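Local coordinates for protein Poly(A) ribonuclease pop2 (Schizosaccharomyces pombe, PDB 2P51) that shortens the poly(A) tails of mRNAs as a metal-dependent 3'-exoribonuclease, the catalytic component of the CCR4-NOT complex, at residues I165-G170 with Y204-I209. Residues are numbered along the deposited sequence; the frame is centred on the assembly and turned at random.
Sequences ITFHSG and YDIKYI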
loop_
_atom_site.group_PDB
_atom_site.type_symbol
_atom_site.label_atom_id
_atom_site.label_comp_id
_atom_site.label_asym_id
_atom_site.label_seq_id
_atom_site.Cartn_x
_atom_site.Cartn_y
_atom_site.Cartn_z
ATOM N N ILE A 165 3.669 7.226 -1.384
ATOM C CA ILE A 165 4.618 6.857 -0.324
ATOM C C ILE A 165 4.318 5.452 0.131
ATOM O O ILE A 165 3.161 5.137 0.401
ATOM C CB ILE A 165 4.506 7.817 0.867
ATOM C CG1 ILE A 165 4.562 9.270 0.457
ATOM C CG2 ILE A 165 5.579 7.456 1.923
ATOM C CD1 ILE A 165 5.855 9.632 -0.277
ATOM N N THR A 166 5.364 4.600 0.203
ATOM C CA THR A 166 5.147 3.184 0.526
ATOM C C THR A 166 6.256 2.738 1.453
ATOM O O THR A 166 7.158 3.515 1.776
ATOM C CB THR A 166 5.138 2.328 -0.760
ATOM O OG1 THR A 166 6.422 2.502 -1.390
ATOM C CG2 THR A 166 4.022 2.781 -1.737
ATOM N N PHE A 167 6.167 1.464 1.880
ATOM C CA PHE A 167 7.246 0.907 2.709
ATOM C C PHE A 167 7.430 -0.552 2.285
ATOM O O PHE A 167 6.470 -1.357 2.439
ATOM C CB PHE A 167 6.899 1.025 4.200
ATOM C CG PHE A 167 7.999 0.475 5.106
ATOM C CD1 PHE A 167 8.977 1.324 5.584
ATOM C CD2 PHE A 167 8.011 -0.886 5.478
ATOM C CE1 PHE A 167 10.012 0.879 6.406
ATOM C CE2 PHE A 167 9.064 -1.363 6.237
ATOM C CZ PHE A 167 10.041 -0.485 6.687
ATOM N N HIS A 168 8.613 -0.921 1.803
ATOM C CA HIS A 168 8.938 -2.305 1.407
ATOM C C HIS A 168 7.855 -2.801 0.458
ATOM O O HIS A 168 7.079 -3.742 0.715
ATOM C CB HIS A 168 9.070 -3.184 2.649
ATOM C CG HIS A 168 9.900 -4.415 2.461
ATOM N ND1 HIS A 168 10.052 -5.066 1.252
ATOM C CD2 HIS A 168 10.640 -5.125 3.359
ATOM C CE1 HIS A 168 10.850 -6.116 1.422
ATOM N NE2 HIS A 168 11.217 -6.176 2.710
ATOM N N SER A 169 7.780 -2.090 -0.651
ATOM C CA SER A 169 6.564 -1.923 -1.406
ATOM C C SER A 169 6.319 -2.916 -2.538
ATOM O O SER A 169 5.313 -2.737 -3.223
ATOM C CB SER A 169 6.551 -0.502 -2.068
ATOM O OG SER A 169 7.682 -0.495 -2.963
ATOM N N GLY A 170 7.172 -3.920 -2.802
ATOM C CA GLY A 170 6.997 -4.761 -4.000
ATOM C C GLY A 170 5.615 -5.399 -4.041
ATOM O O GLY A 170 4.900 -5.316 -5.052
ATOM N N TYR A 204 7.952 7.060 -3.584
ATOM C CA TYR A 204 9.097 6.799 -2.692
ATOM C C TYR A 204 8.806 5.549 -1.859
ATOM O O TYR A 204 7.638 5.408 -1.418
ATOM C CB TYR A 204 9.386 7.965 -1.742
ATOM C CG TYR A 204 9.784 9.249 -2.442
ATOM C CD1 TYR A 204 11.068 9.416 -2.955
ATOM C CD2 TYR A 204 8.877 10.276 -2.572
ATOM C CE1 TYR A 204 11.441 10.583 -3.594
ATOM C CE2 TYR A 204 9.245 11.441 -3.208
ATOM C CZ TYR A 204 10.514 11.596 -3.715
ATOM O OH TYR A 204 10.844 12.790 -4.352
ATOM N N ASP A 205 9.825 4.733 -1.690
ATOM C CA ASP A 205 9.733 3.562 -0.816
ATOM C C ASP A 205 10.569 3.873 0.420
ATOM O O ASP A 205 11.804 3.920 0.313
ATOM C CB ASP A 205 10.202 2.305 -1.548
ATOM C CG ASP A 205 10.070 1.050 -0.706
ATOM O OD1 ASP A 205 10.061 1.145 0.565
ATOM O OD2 ASP A 205 9.987 -0.064 -1.269
ATOM N N ILE A 206 9.923 4.069 1.557
ATOM C CA ILE A 206 10.647 4.448 2.788
ATOM C C ILE A 206 11.655 3.364 3.183
ATOM O O ILE A 206 12.658 3.707 3.804
ATOM C CB ILE A 206 9.646 4.699 3.932
ATOM C CG1 ILE A 206 8.772 5.927 3.662
ATOM C CG2 ILE A 206 10.313 4.804 5.307
ATOM C CD1 ILE A 206 7.623 6.047 4.672
ATOM N N LYS A 207 11.374 2.091 2.866
ATOM C CA LYS A 207 12.354 1.049 3.187
ATOM C C LYS A 207 13.621 1.201 2.353
ATOM O O LYS A 207 14.756 1.001 2.831
ATOM C CB LYS A 207 11.797 -0.357 2.920
ATOM C CG LYS A 207 12.777 -1.487 3.297
ATOM C CD LYS A 207 12.841 -1.790 4.767
ATOM C CE LYS A 207 13.898 -2.889 5.019
ATOM N NZ LYS A 207 14.166 -2.948 6.489
ATOM N N TYR A 208 13.427 1.534 1.077
ATOM C CA TYR A 208 14.592 1.810 0.261
ATOM C C TYR A 208 15.374 2.990 0.852
ATOM O O TYR A 208 16.591 2.984 0.977
ATOM C CB TYR A 208 14.171 2.135 -1.192
ATOM C CG TYR A 208 15.347 2.610 -2.034
ATOM C CD1 TYR A 208 16.209 1.658 -2.596
ATOM C CD2 TYR A 208 15.615 3.972 -2.280
ATOM C CE1 TYR A 208 17.280 2.084 -3.361
ATOM C CE2 TYR A 208 16.695 4.383 -3.043
ATOM C CZ TYR A 208 17.525 3.419 -3.582
ATOM O OH TYR A 208 18.603 3.778 -4.347
ATOM N N ILE A 209 14.662 4.070 1.197
ATOM C CA ILE A 209 15.334 5.253 1.738
ATOM C C ILE A 209 16.049 4.912 3.046
ATOM O O ILE A 209 17.254 5.226 3.190
ATOM C CB ILE A 209 14.328 6.405 1.938
ATOM C CG1 ILE A 209 13.648 6.836 0.653
ATOM C CG2 ILE A 209 15.069 7.570 2.620
ATOM C CD1 ILE A 209 12.537 7.868 0.808
HETATM O O HOH W 1 6.386 4.508 -3.424
#
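OD1 of D205 accepts hydrogen bonds from two backbone amides, on opposite faces of its plane, and a weak one from Y208 N. H168 N meets D205 OD1 on the syn side at 2.8 Å, and K207 N reaches the same OD1 on the anti side. D205 is the N-cap residue of helix 206-213, and its OD1 caps the amides of K207 and, weakly, Y208. OD2 of D205 is held from above the carboxylate plane, by hydrogen bonds from S169 N at 3.1 Å and from S169 OG at 2.9 Å, both from one face. Y270 N is a further donor to OD2. CG of D205 lies anti to the backbone N (chi1 -177°), which carries the carboxylate over the turn after strand 163-166.

Strands 163-166 and 203-205 pair in parallel. T166 N donates a hydrogen bond to Y204 O, and I206 N one to T166 O, almost straight, at 2.8 Å (171° at the hydrogen). F167 lays one ring face against K207, whose CB sits 4.1 Å from the ring centroid in a CH-pi contact. CG2 of I206 meets that ring at its edge, in plane. On the face of the sheet with I165 and Y204, CD1 of I165 touches the edge of the Y204 ring at CD2, 3.8 Å away. F249 of helix 238-257 packs on I165 and I206.

Replacing D205 with an alanine would probably leave the amides of H168 and S169 without their acceptor and the start of helix 206-213 without its cap. In this DEDD nuclease the turn leads into helix 170-181, which carries the magnesium ligand D172. One buried carboxylate thus ties the edge strand and its helix start to the chain approaching the catalytic metal site.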